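Local coordinates for protein dTDP-4-amino-4,6-dideoxyglucose formyltransferase (Shewanella sp. FDAARGOS_354, PDB 6V2T) that probably transfers a formyl group from a reduced folate cofactor to the amino group of dTDP-4-amino-4,6-dideoxyglucose, probably for building the O-antigen of lipopolysaccharide, at residues S106-V109 with R113-N116; K101-S106 with E150-G155; D231-L236 with I259-E264; C219-D224 with R237-G242. All blocks are in the same frame, centred on the assembly; numbering follows the deposited sequence.

Contact 1: S106-V109 with R113-N116; sequences SELV and RCIN. With FOL (folic acid), chain H.
Cys114 carries this contact by pushing its thiol up against the short helix 106-109, at Leu108 and Val109. Start at its CB, which points at the helix and lies 4.4 Å from Val109 CG1, a loose van der Waals touch. The next atom does more: with SG turned away from the carbonyl carbon and beside its own backbone N (chi1 -64°), the sulfur comes 4.0 Å from Leu108 CD2 and 4.1 Å from Val109 CA. It therefore rests between a leucine methyl and the helix backbone. Leu108 sets its CB off to one side, yet its CD2 methyl bends in to the sulfur.

The backbones approach each other through a single water, which lies 2.7 Å from Val109 O and accepts from Cys114 N at 3.0 Å. Two residues here also border the folate. Val109 CG1 lies 4.0 Å from the ligand amino nitrogen NA2, and the amide of Asn116 lies against the ring system, with ND2 3.5 Å from the folate atom C6. The amide oxygen OD1 is hydrogen-bonded to His146 NE2.

The contact belongs to the beta-alpha-beta unit formed by strand 94-98, helix 106-109 and strand 113-118 in the formyltransferase domain. Strand 113-118 runs between strands 94-98 and 141-147 of the central mixed sheet, and the short helix covers its beginning.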
# COMPACT_ATOMS: atom_id res chain seq x y z
N SER B 106 -32.91 -22.16 12.31
CA SER B 106 -34.36 -22.08 12.05
C SER B 106 -35.15 -21.98 13.37
O SER B 106 -36.10 -21.21 13.39
CB SER B 106 -34.80 -23.25 11.21
OG SER B 106 -34.61 -24.44 11.92
N GLU B 107 -34.73 -22.65 14.45
CA GLU B 107 -35.41 -22.65 15.77
C GLU B 107 -35.33 -21.27 16.44
O GLU B 107 -36.21 -20.99 17.29
CB GLU B 107 -34.82 -23.69 16.72
CG GLU B 107 -35.15 -25.13 16.35
CD GLU B 107 -34.27 -25.75 15.27
OE1 GLU B 107 -33.30 -25.08 14.83
OE2 GLU B 107 -34.57 -26.90 14.87
N LEU B 108 -34.32 -20.45 16.12
CA LEU B 108 -34.25 -19.06 16.65
C LEU B 108 -35.09 -18.13 15.76
O LEU B 108 -35.97 -17.46 16.29
CB LEU B 108 -32.79 -18.61 16.67
CG LEU B 108 -32.32 -17.85 17.91
CD1 LEU B 108 -30.99 -17.19 17.64
CD2 LEU B 108 -33.34 -16.85 18.41
N VAL B 109 -34.79 -18.06 14.46
CA VAL B 109 -35.38 -17.04 13.53
C VAL B 109 -36.89 -17.24 13.37
O VAL B 109 -37.58 -16.21 13.16
CB VAL B 109 -34.65 -16.97 12.17
CG1 VAL B 109 -33.18 -16.63 12.34
CG2 VAL B 109 -34.82 -18.20 11.31
N ARG B 113 -38.56 -12.55 16.82
CA ARG B 113 -38.27 -11.46 15.85
C ARG B 113 -36.73 -11.26 15.84
O ARG B 113 -36.17 -10.82 16.87
CB ARG B 113 -39.06 -10.20 16.19
CG ARG B 113 -39.04 -9.15 15.08
CD ARG B 113 -40.15 -8.13 15.27
NE ARG B 113 -40.00 -7.44 16.55
CZ ARG B 113 -39.51 -6.20 16.69
NH1 ARG B 113 -39.38 -5.67 17.89
NH2 ARG B 113 -39.17 -5.49 15.64
N CYS B 114 -36.05 -11.63 14.75
CA CYS B 114 -34.59 -11.44 14.59
C CYS B 114 -34.32 -10.45 13.46
O CYS B 114 -34.92 -10.62 12.38
CB CYS B 114 -33.90 -12.77 14.36
SG CYS B 114 -34.04 -13.90 15.77
N ILE B 115 -33.46 -9.46 13.69
CA ILE B 115 -33.11 -8.40 12.71
C ILE B 115 -31.59 -8.33 12.56
O ILE B 115 -30.88 -8.25 13.59
CB ILE B 115 -33.73 -7.05 13.14
CG1 ILE B 115 -35.25 -7.13 13.13
CG2 ILE B 115 -33.19 -5.94 12.25
CD1 ILE B 115 -36.00 -5.85 13.57
N ASN B 116 -31.12 -8.31 11.32
CA ASN B 116 -29.68 -8.30 10.96
C ASN B 116 -29.30 -6.93 10.45
O ASN B 116 -30.07 -6.28 9.66
CB ASN B 116 -29.32 -9.41 9.96
CG ASN B 116 -27.84 -9.49 9.62
OD1 ASN B 116 -27.46 -9.46 8.45
ND2 ASN B 116 -26.98 -9.62 10.60
N1 FOL H . -28.47 -16.02 10.40
C2 FOL H . -29.53 -16.28 9.62
NA2 FOL H . -30.23 -17.39 9.81
N3 FOL H . -29.94 -15.40 8.65
C4 FOL H . -29.23 -14.28 8.43
O4 FOL H . -29.68 -13.53 7.52
C4A FOL H . -28.13 -13.99 9.23
N5 FOL H . -27.36 -12.91 9.05
C6 FOL H . -26.01 -12.79 9.61
C7 FOL H . -26.02 -13.45 11.00
N8 FOL H . -26.71 -14.70 11.02
C8A FOL H . -27.77 -14.91 10.23
C9 FOL H . -24.89 -13.18 8.58
N10 FOL H . -23.71 -13.78 9.21
C11 FOL H . -21.45 -17.05 7.82
C12 FOL H . -21.18 -16.43 9.04
C13 FOL H . -21.93 -15.34 9.47
C14 FOL H . -22.99 -14.85 8.73
C15 FOL H . -23.28 -15.49 7.52
C16 FOL H . -22.52 -16.57 7.07
C FOL H . -20.65 -18.25 7.36
O FOL H . -20.06 -18.86 8.23
N FOL H . -20.65 -18.70 6.11
O HOH W 1 -36.74 -13.66 12.59

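Contact 2: K101-S106 with E150-G155; sequences KQIFPS and EEIDDG. With FOL (folic acid), chain H; 0FX (dTDP-4-amino-4,6-dideoxyglucose), chain G.
Ile103 and Ile152 cross at about a right angle, and their outermost methyls do the touching: Ile103 CD1 lies 4.0 Å from Ile152 CD1. Both side chains also lean on the folate. Ile103 places CG1 near the aminobenzoyl ring, while CG2 of Ile152, anti to its backbone N, approaches ring atom C15 at 3.6 Å. The ring is thus lined by branched aliphatic carbons from each segment.

Further along, Ser106 meets Glu150 in a different manner. Extended beyond CG (chi2 -177°), Glu150 runs alongside the serine, and Ser106 CB lies 3.7 Å from the carboxylate carbon Glu150 CD. The carboxylate itself is engaged elsewhere, OE2 taking a bond from Asn110. Between these two side-chain contacts a water donates to both Phe104 O, at 2.9 Å, and Glu150 O, at 2.6 Å, tying the loops together by their backbones.

The bicyclic end of the folate is contacted largely by main-chain atoms. Its amino group NA2 gives a fairly straight bond to Phe104 O (2.9 Å, 159°), and Asp153 N donates to the folate O4 at 2.9 Å. At the other end of 101-106, Lys101 NZ donates to the sugar hydroxyl O2G of the nucleotide sugar at 2.8 Å, so one loop serves both ligands.

Segment 101-106 leads from strand 94-98 into helix 106-109. The loop 150-155 connects strands 141-147 and 157-163, and the two loops border the folate.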
# COMPACT_ATOMS: atom_id res chain seq x y z
N LYS B 101 -21.01 -13.30 13.72
CA LYS B 101 -20.23 -14.37 13.01
C LYS B 101 -21.02 -15.68 12.93
O LYS B 101 -20.59 -16.56 12.17
CB LYS B 101 -18.88 -14.62 13.71
CG LYS B 101 -17.85 -13.51 13.59
CD LYS B 101 -16.67 -13.66 14.55
CE LYS B 101 -15.58 -12.63 14.32
NZ LYS B 101 -14.93 -12.84 13.00
N GLN B 102 -22.13 -15.87 13.67
CA GLN B 102 -22.85 -17.18 13.67
C GLN B 102 -24.13 -17.12 12.83
O GLN B 102 -24.87 -16.14 12.94
CB GLN B 102 -23.28 -17.60 15.07
CG GLN B 102 -22.12 -17.88 16.02
CD GLN B 102 -22.64 -18.37 17.35
OE1 GLN B 102 -23.16 -17.61 18.17
NE2 GLN B 102 -22.54 -19.68 17.55
N ILE B 103 -24.41 -18.18 12.09
CA ILE B 103 -25.71 -18.35 11.40
C ILE B 103 -26.77 -18.70 12.45
O ILE B 103 -26.52 -19.63 13.25
CB ILE B 103 -25.62 -19.42 10.30
CG1 ILE B 103 -24.59 -19.02 9.23
CG2 ILE B 103 -27.01 -19.64 9.70
CD1 ILE B 103 -23.96 -20.19 8.50
N PHE B 104 -27.90 -17.99 12.47
CA PHE B 104 -29.02 -18.30 13.40
C PHE B 104 -29.72 -19.54 12.89
O PHE B 104 -30.06 -19.61 11.72
CB PHE B 104 -30.00 -17.14 13.54
CG PHE B 104 -29.52 -15.98 14.38
CD1 PHE B 104 -28.17 -15.73 14.54
CD2 PHE B 104 -30.43 -15.14 15.00
CE1 PHE B 104 -27.74 -14.64 15.29
CE2 PHE B 104 -30.00 -14.04 15.73
CZ PHE B 104 -28.66 -13.80 15.88
N PRO B 105 -29.97 -20.56 13.74
CA PRO B 105 -30.75 -21.72 13.33
C PRO B 105 -32.23 -21.36 13.12
O PRO B 105 -32.72 -20.39 13.72
CB PRO B 105 -30.61 -22.68 14.51
CG PRO B 105 -30.46 -21.75 15.69
CD PRO B 105 -29.61 -20.62 15.16
N SER B 106 -32.91 -22.16 12.31
CA SER B 106 -34.36 -22.08 12.05
C SER B 106 -35.15 -21.98 13.37
O SER B 106 -36.10 -21.21 13.39
CB SER B 106 -34.80 -23.25 11.21
OG SER B 106 -34.61 -24.44 11.92
N GLU B 150 -34.35 -18.21 7.55
CA GLU B 150 -33.45 -19.38 7.66
C GLU B 150 -32.28 -19.24 6.70
O GLU B 150 -31.27 -19.85 7.00
CB GLU B 150 -34.24 -20.64 7.31
CG GLU B 150 -35.37 -20.92 8.26
CD GLU B 150 -36.09 -22.21 7.92
OE1 GLU B 150 -35.44 -23.11 7.35
OE2 GLU B 150 -37.29 -22.31 8.19
N GLU B 151 -32.42 -18.48 5.60
CA GLU B 151 -31.35 -18.25 4.60
C GLU B 151 -30.50 -17.04 5.05
O GLU B 151 -30.88 -16.32 6.00
CB GLU B 151 -31.97 -18.11 3.20
CG GLU B 151 -32.42 -19.44 2.59
CD GLU B 151 -33.13 -19.39 1.25
OE1 GLU B 151 -32.56 -18.85 0.28
OE2 GLU B 151 -34.28 -19.89 1.16
N ILE B 152 -29.39 -16.82 4.39
CA ILE B 152 -28.40 -15.80 4.84
C ILE B 152 -28.65 -14.50 4.06
O ILE B 152 -28.62 -14.53 2.81
CB ILE B 152 -26.97 -16.33 4.71
CG1 ILE B 152 -26.80 -17.61 5.52
CG2 ILE B 152 -25.95 -15.27 5.13
CD1 ILE B 152 -25.47 -18.32 5.32
N ASP B 153 -28.79 -13.39 4.80
CA ASP B 153 -28.87 -12.03 4.23
C ASP B 153 -30.02 -12.02 3.20
O ASP B 153 -29.84 -11.44 2.13
CB ASP B 153 -27.50 -11.59 3.68
CG ASP B 153 -26.37 -11.67 4.69
OD1 ASP B 153 -26.65 -11.62 5.92
OD2 ASP B 153 -25.21 -11.81 4.25
N ASP B 154 -31.15 -12.66 3.56
CA ASP B 154 -32.24 -13.03 2.62
C ASP B 154 -33.61 -12.50 3.05
O ASP B 154 -34.40 -12.28 2.15
CB ASP B 154 -32.33 -14.54 2.46
CG ASP B 154 -33.28 -14.94 1.34
OD1 ASP B 154 -34.36 -15.42 1.66
OD2 ASP B 154 -32.96 -14.66 0.15
N GLY B 155 -33.86 -12.23 4.35
CA GLY B 155 -35.19 -11.82 4.86
C GLY B 155 -35.60 -10.41 4.44
O GLY B 155 -34.77 -9.70 3.85
N1 FOL H . -28.47 -16.02 10.40
C2 FOL H . -29.53 -16.28 9.62
NA2 FOL H . -30.23 -17.39 9.81
N3 FOL H . -29.94 -15.40 8.65
C4 FOL H . -29.23 -14.28 8.43
O4 FOL H . -29.68 -13.53 7.52
C4A FOL H . -28.13 -13.99 9.23
N5 FOL H . -27.36 -12.91 9.05
C6 FOL H . -26.01 -12.79 9.61
C7 FOL H . -26.02 -13.45 11.00
N8 FOL H . -26.71 -14.70 11.02
C8A FOL H . -27.77 -14.91 10.23
C9 FOL H . -24.89 -13.18 8.58
N10 FOL H . -23.71 -13.78 9.21
C11 FOL H . -21.45 -17.05 7.82
C12 FOL H . -21.18 -16.43 9.04
C13 FOL H . -21.93 -15.34 9.47
C14 FOL H . -22.99 -14.85 8.73
C15 FOL H . -23.28 -15.49 7.52
C16 FOL H . -22.52 -16.57 7.07
C FOL H . -20.65 -18.25 7.36
O FOL H . -20.06 -18.86 8.23
N FOL H . -20.65 -18.70 6.11
O4P 0FX G . -17.66 -6.84 8.88
P2 0FX G . -17.14 -7.55 10.13
O3P 0FX G . -17.80 -7.07 11.38
O1G 0FX G . -17.61 -9.03 9.88
C1G 0FX G . -18.40 -9.66 10.87
C2G 0FX G . -17.80 -11.05 11.02
O2G 0FX G . -16.43 -11.05 11.45
C3G 0FX G . -17.89 -11.71 9.66
O3G 0FX G . -17.43 -13.06 9.83
C4G 0FX G . -19.32 -11.64 9.08
N4A 0FX G . -19.29 -12.04 7.67
C5G 0FX G . -19.97 -10.26 9.13
C6G 0FX G . -21.46 -10.34 8.76
O5G 0FX G . -19.78 -9.72 10.45
OPP 0FX G . -15.53 -7.46 10.64
P 0FX G . -14.55 -8.33 9.77
O1P 0FX G . -14.75 -9.77 9.72
O2P 0FX G . -13.18 -8.15 10.38
O5 0FX G . -14.32 -7.75 8.33
C5 0FX G . -14.26 -6.36 8.10
C4 0FX G . -13.55 -6.16 6.76
O4 0FX G . -12.17 -6.51 6.83
C3 0FX G . -14.07 -7.06 5.62
O3 0FX G . -15.26 -6.55 5.04
C2 0FX G . -12.88 -7.16 4.63
C1 0FX G . -11.69 -7.01 5.62
N11 0FX G . -11.08 -8.31 5.86
C61 0FX G . -11.34 -9.05 6.96
C51 0FX G . -10.70 -10.27 7.13
C5A 0FX G . -10.99 -11.12 8.36
C21 0FX G . -10.21 -8.73 4.93
O21 0FX G . -9.98 -7.96 3.84
N31 0FX G . -9.57 -9.93 5.05
C41 0FX G . -9.80 -10.70 6.14
O41 0FX G . -9.19 -11.92 6.21
O HOH W 2 -30.92 -20.97 9.33

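Contact 3: D231-L236 with I259-E264; sequences DHIDLL and IRLSAE. With NA (sodium ion), chain J; PO4 (phosphate ion), chain F.
Leu236 and Leu261 face each other with their CA atoms 5.9 Å apart where helix 231-236 passes over strand 259-264, the segment axes 8.6 Å apart at closest and 104° between their directions. Leu236 fills this crossing. Its CB packs on Leu261 CB at 4.0 Å, and its forked tip straddles the CG2 methyl of Ile259, with Leu236 CD2 at 3.8 Å. One turn earlier on the helix, Ile233 CG2 meets Leu261 CD2 at 4.2 Å, so Leu261 is touched by helix residues one turn apart. Leu261 CG sits anti to the backbone N (chi1 -175°), which turns its fork to the helix, CD2 to Ile233 and CD1 to Leu236 CB. All four side chains are buried and apolar.

Beyond this packing, Ala263 O binds the sodium ion at 2.3 Å, a site completed by Trp168 O, Asn173 OD1 and two waters.

Both segments lie in the C-terminal dimerization region. Strand 256-266 pairs antiparallel with strand 248-250 and, on the 259-264 portion, with a strand of the second subunit, so helix 229-238 covers a sheet that continues through the dimer interface.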
# COMPACT_ATOMS: atom_id res chain seq x y z
N ASP B 231 -8.68 -4.09 -15.04
CA ASP B 231 -9.34 -5.26 -14.41
C ASP B 231 -8.41 -5.85 -13.35
O ASP B 231 -8.90 -6.35 -12.32
CB ASP B 231 -9.75 -6.30 -15.43
CG ASP B 231 -10.95 -5.88 -16.29
OD1 ASP B 231 -11.58 -4.81 -16.00
OD2 ASP B 231 -11.22 -6.57 -17.25
N HIS B 232 -7.11 -5.77 -13.59
CA HIS B 232 -6.09 -6.27 -12.65
C HIS B 232 -6.04 -5.32 -11.46
O HIS B 232 -6.00 -5.81 -10.32
CB HIS B 232 -4.76 -6.47 -13.36
CG HIS B 232 -4.77 -7.65 -14.27
ND1 HIS B 232 -3.96 -7.72 -15.41
CD2 HIS B 232 -5.46 -8.81 -14.21
CE1 HIS B 232 -4.17 -8.88 -16.01
NE2 HIS B 232 -5.08 -9.58 -15.29
N ILE B 233 -6.06 -4.02 -11.71
CA ILE B 233 -6.04 -3.01 -10.62
C ILE B 233 -7.32 -3.16 -9.78
O ILE B 233 -7.22 -3.13 -8.53
CB ILE B 233 -5.83 -1.58 -11.17
CG1 ILE B 233 -4.38 -1.39 -11.62
CG2 ILE B 233 -6.24 -0.54 -10.13
CD1 ILE B 233 -4.08 -0.07 -12.26
N ASP B 234 -8.46 -3.38 -10.43
CA ASP B 234 -9.77 -3.54 -9.75
C ASP B 234 -9.72 -4.76 -8.82
O ASP B 234 -10.15 -4.64 -7.65
CB ASP B 234 -10.91 -3.62 -10.77
CG ASP B 234 -11.32 -2.27 -11.31
OD1 ASP B 234 -10.74 -1.25 -10.87
OD2 ASP B 234 -12.27 -2.23 -12.11
N LEU B 235 -9.17 -5.87 -9.27
CA LEU B 235 -9.02 -7.09 -8.44
C LEU B 235 -8.13 -6.79 -7.22
O LEU B 235 -8.53 -7.19 -6.07
CB LEU B 235 -8.40 -8.20 -9.29
CG LEU B 235 -7.97 -9.46 -8.55
CD1 LEU B 235 -9.16 -10.09 -7.86
CD2 LEU B 235 -7.32 -10.47 -9.52
N LEU B 236 -6.95 -6.20 -7.45
CA LEU B 236 -5.97 -5.97 -6.34
C LEU B 236 -6.51 -4.91 -5.37
O LEU B 236 -6.36 -5.10 -4.16
CB LEU B 236 -4.61 -5.58 -6.92
CG LEU B 236 -3.94 -6.64 -7.78
CD1 LEU B 236 -2.63 -6.11 -8.35
CD2 LEU B 236 -3.71 -7.94 -7.01
N ILE B 259 0.18 -9.44 -2.13
CA ILE B 259 0.09 -8.21 -2.95
C ILE B 259 -0.99 -7.31 -2.36
O ILE B 259 -2.11 -7.79 -2.18
CB ILE B 259 -0.21 -8.58 -4.41
CG1 ILE B 259 0.87 -9.51 -4.98
CG2 ILE B 259 -0.37 -7.33 -5.26
CD1 ILE B 259 2.21 -8.83 -5.19
N ARG B 260 -0.66 -6.03 -2.16
CA ARG B 260 -1.60 -4.98 -1.71
C ARG B 260 -1.40 -3.82 -2.68
O ARG B 260 -0.26 -3.65 -3.19
CB ARG B 260 -1.34 -4.56 -0.26
CG ARG B 260 -1.58 -5.66 0.76
CD ARG B 260 -1.08 -5.35 2.18
NE ARG B 260 -1.24 -6.54 3.02
CZ ARG B 260 -0.30 -7.50 3.23
NH1 ARG B 260 -0.58 -8.54 3.99
NH2 ARG B 260 0.92 -7.43 2.69
N LEU B 261 -2.47 -3.07 -2.91
CA LEU B 261 -2.45 -1.89 -3.82
C LEU B 261 -3.16 -0.74 -3.12
O LEU B 261 -4.17 -0.99 -2.43
CB LEU B 261 -3.15 -2.27 -5.13
CG LEU B 261 -3.14 -1.22 -6.25
CD1 LEU B 261 -2.85 -1.87 -7.58
CD2 LEU B 261 -4.46 -0.48 -6.30
N SER B 262 -2.66 0.47 -3.29
CA SER B 262 -3.36 1.70 -2.85
C SER B 262 -3.68 2.53 -4.09
O SER B 262 -2.91 2.46 -5.06
CB SER B 262 -2.50 2.52 -1.92
OG SER B 262 -1.29 2.84 -2.60
N ALA B 263 -4.73 3.34 -4.00
CA ALA B 263 -5.19 4.27 -5.07
C ALA B 263 -5.56 5.58 -4.39
O ALA B 263 -6.27 5.54 -3.36
CB ALA B 263 -6.34 3.67 -5.81
N GLU B 264 -4.98 6.67 -4.84
CA GLU B 264 -5.10 7.96 -4.14
C GLU B 264 -5.53 8.98 -5.18
O GLU B 264 -4.78 9.18 -6.15
CB GLU B 264 -3.79 8.33 -3.44
CG GLU B 264 -3.85 9.62 -2.64
CD GLU B 264 -2.53 10.37 -2.44
OE1 GLU B 264 -2.59 11.58 -2.10
OE2 GLU B 264 -1.45 9.77 -2.59
NA NA J . -8.11 4.68 -2.34
P PO4 F . 0.53 -0.29 -0.55
O1 PO4 F . 0.66 -1.74 -0.04
O2 PO4 F . -0.53 0.42 0.31
O3 PO4 F . 1.88 0.45 -0.44
O4 PO4 F . 0.09 -0.29 -2.00
O HOH W 3 -6.21 3.57 -1.28
O HOH W 4 -8.81 6.56 -1.33

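Contact 4: C219-D224 with R237-G242; sequences CKLNLD and RALSHG. With 0FX (dTDP-4-amino-4,6-dideoxyglucose), chain G; EDO (1,2-ethanediol), chain I.
Leu239 packs against Cys219, and the fit is closest where its CD1 methyl comes 4.0 Å from Cys219 CA. The other methyl turns to the sulfur, leaving Cys219 SG 4.2 Å from Leu239 CD2, so the leucine fork covers both the backbone and the thiol of the cysteine. Leu221 is the slacker partner: its CD2 stays 4.5 Å from Leu239 CD1. All three residues are buried, with Ala247 and Val132 also against Leu239.

This contact sits where helix 229-238 ends and the chain turns toward the nucleotide-sugar pocket, within the C-terminal dimerization region. Three residues past the end of that helix, His241 swings out with CG anti to its backbone N (chi1 -169°) and lays one ring face on the deoxyribose of the ligand, whose C1 hovers 3.4 Å above the ring plane, over its centre. Its ND1 is held by Ser171, which helps set the ring's rotation. Arg237, on the same segment, is buried too: NE pairs with Asp234, while Arg237 NH2 gives a nearly straight 2.8 Å bond to O1 of an ethanediol molecule, likely a crystallisation additive.

The solvent side is quite different. Asn222 and Asp224 are exposed and form an Asx turn: Asp224 N donates to Asn222 OD1 at 3.0 Å, approaching 61° out of the carbonyl plane. Asp224 OD1 then forms a salt bridge with Arg230 of the second subunit.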
# COMPACT_ATOMS: atom_id res chain seq x y z
N CYS B 219 -8.52 -14.65 -3.82
CA CYS B 219 -7.26 -14.25 -3.16
C CYS B 219 -6.08 -14.89 -3.89
O CYS B 219 -5.04 -14.27 -3.93
CB CYS B 219 -7.27 -14.62 -1.69
SG CYS B 219 -8.14 -13.41 -0.65
N LYS B 220 -6.28 -16.07 -4.49
CA LYS B 220 -5.21 -16.85 -5.17
C LYS B 220 -5.03 -16.26 -6.56
O LYS B 220 -5.88 -16.50 -7.45
CB LYS B 220 -5.54 -18.34 -5.22
CG LYS B 220 -4.43 -19.19 -5.82
CD LYS B 220 -4.69 -20.68 -5.82
CE LYS B 220 -3.72 -21.39 -6.75
NZ LYS B 220 -3.98 -22.85 -6.80
N LEU B 221 -3.99 -15.45 -6.74
CA LEU B 221 -3.76 -14.75 -8.01
C LEU B 221 -3.19 -15.75 -9.04
O LEU B 221 -2.40 -16.60 -8.65
CB LEU B 221 -2.77 -13.61 -7.77
CG LEU B 221 -3.23 -12.58 -6.76
CD1 LEU B 221 -2.15 -11.52 -6.59
CD2 LEU B 221 -4.56 -11.96 -7.16
N ASN B 222 -3.56 -15.55 -10.30
CA ASN B 222 -2.94 -16.23 -11.47
C ASN B 222 -2.12 -15.18 -12.23
O ASN B 222 -2.71 -14.37 -12.97
CB ASN B 222 -4.03 -16.91 -12.31
CG ASN B 222 -3.52 -17.38 -13.66
OD1 ASN B 222 -2.32 -17.62 -13.80
ND2 ASN B 222 -4.40 -17.42 -14.65
N LEU B 223 -0.80 -15.20 -12.05
CA LEU B 223 0.13 -14.25 -12.71
C LEU B 223 0.09 -14.37 -14.25
O LEU B 223 0.59 -13.46 -14.90
CB LEU B 223 1.53 -14.50 -12.15
CG LEU B 223 1.76 -13.99 -10.71
CD1 LEU B 223 3.21 -14.19 -10.27
CD2 LEU B 223 1.34 -12.54 -10.58
N ASP B 224 -0.50 -15.44 -14.81
CA ASP B 224 -0.53 -15.68 -16.28
C ASP B 224 -1.83 -15.15 -16.87
O ASP B 224 -1.95 -15.03 -18.11
CB ASP B 224 -0.33 -17.17 -16.56
CG ASP B 224 1.05 -17.63 -16.10
OD1 ASP B 224 2.03 -16.96 -16.49
OD2 ASP B 224 1.13 -18.60 -15.30
N ARG B 237 -7.17 -3.85 -5.85
CA ARG B 237 -7.78 -2.85 -4.93
C ARG B 237 -8.93 -3.47 -4.13
O ARG B 237 -9.02 -3.17 -2.90
CB ARG B 237 -8.12 -1.53 -5.64
CG ARG B 237 -9.42 -1.51 -6.41
CD ARG B 237 -9.45 -0.21 -7.22
NE ARG B 237 -10.51 -0.21 -8.21
CZ ARG B 237 -11.76 0.19 -8.04
NH1 ARG B 237 -12.20 0.64 -6.87
NH2 ARG B 237 -12.59 0.12 -9.06
N ALA B 238 -9.72 -4.39 -4.73
CA ALA B 238 -10.83 -5.10 -4.07
C ALA B 238 -10.28 -5.93 -2.90
O ALA B 238 -10.97 -6.08 -1.91
CB ALA B 238 -11.56 -6.01 -5.03
N LEU B 239 -9.07 -6.47 -3.07
CA LEU B 239 -8.43 -7.45 -2.14
C LEU B 239 -7.48 -6.72 -1.17
O LEU B 239 -6.84 -7.38 -0.33
CB LEU B 239 -7.72 -8.49 -2.98
CG LEU B 239 -8.67 -9.44 -3.73
CD1 LEU B 239 -7.88 -10.49 -4.51
CD2 LEU B 239 -9.67 -10.13 -2.80
N SER B 240 -7.43 -5.40 -1.23
CA SER B 240 -6.56 -4.55 -0.39
C SER B 240 -7.40 -3.92 0.71
O SER B 240 -8.36 -3.19 0.41
CB SER B 240 -5.81 -3.56 -1.19
OG SER B 240 -5.04 -4.24 -2.15
N HIS B 241 -7.08 -4.27 1.95
CA HIS B 241 -7.84 -3.78 3.12
C HIS B 241 -6.86 -3.68 4.29
O HIS B 241 -6.73 -4.68 5.03
CB HIS B 241 -9.01 -4.69 3.44
CG HIS B 241 -9.99 -4.15 4.43
ND1 HIS B 241 -11.32 -3.90 4.07
CD2 HIS B 241 -9.86 -3.84 5.75
CE1 HIS B 241 -11.95 -3.43 5.14
NE2 HIS B 241 -11.08 -3.39 6.19
N GLY B 242 -6.22 -2.53 4.41
CA GLY B 242 -5.25 -2.25 5.49
C GLY B 242 -4.16 -3.30 5.47
O GLY B 242 -3.63 -3.58 4.38
O4P 0FX G . -17.66 -6.84 8.88
P2 0FX G . -17.14 -7.55 10.13
O3P 0FX G . -17.80 -7.07 11.38
O1G 0FX G . -17.61 -9.03 9.88
C1G 0FX G . -18.40 -9.66 10.87
C2G 0FX G . -17.80 -11.05 11.02
O2G 0FX G . -16.43 -11.05 11.45
C3G 0FX G . -17.89 -11.71 9.66
O3G 0FX G . -17.43 -13.06 9.83
C4G 0FX G . -19.32 -11.64 9.08
N4A 0FX G . -19.29 -12.04 7.67
C5G 0FX G . -19.97 -10.26 9.13
C6G 0FX G . -21.46 -10.34 8.76
O5G 0FX G . -19.78 -9.72 10.45
OPP 0FX G . -15.53 -7.46 10.64
P 0FX G . -14.55 -8.33 9.77
O1P 0FX G . -14.75 -9.77 9.72
O2P 0FX G . -13.18 -8.15 10.38
O5 0FX G . -14.32 -7.75 8.33
C5 0FX G . -14.26 -6.36 8.10
C4 0FX G . -13.55 -6.16 6.76
O4 0FX G . -12.17 -6.51 6.83
C3 0FX G . -14.07 -7.06 5.62
O3 0FX G . -15.26 -6.55 5.04
C2 0FX G . -12.88 -7.16 4.63
C1 0FX G . -11.69 -7.01 5.62
N11 0FX G . -11.08 -8.31 5.86
C61 0FX G . -11.34 -9.05 6.96
C51 0FX G . -10.70 -10.27 7.13
C5A 0FX G . -10.99 -11.12 8.36
C21 0FX G . -10.21 -8.73 4.93
O21 0FX G . -9.98 -7.96 3.84
N31 0FX G . -9.57 -9.93 5.05
C41 0FX G . -9.80 -10.70 6.14
O41 0FX G . -9.19 -11.92 6.21
C1 EDO I . -15.82 1.77 -9.38
O1 EDO I . -15.37 0.50 -8.92
C2 EDO I . -16.62 1.57 -10.60
O2 EDO I . -15.91 0.74 -11.53

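How the contacts relate
Contacts 1 and 2 come first along the chain and touch one another, their centres about 7 Å apart; they share Ser106, and both border the folate in the formyltransferase domain. Contacts 3 and 4 follow in the C-terminal dimerization region, also about 7 Å apart between centres. They share helix 229-238, their segments alternate in sequence, and both reach the second subunit. The two pairs are well separated: the centres of contacts 1 and 3 are about 38 Å apart. Contacts 2 and 4 bridge the gap indirectly, since each touches the nucleotide sugar although their nearest atoms are about 12 Å apart. The substrate therefore extends from the cofactor site to the dimerization region.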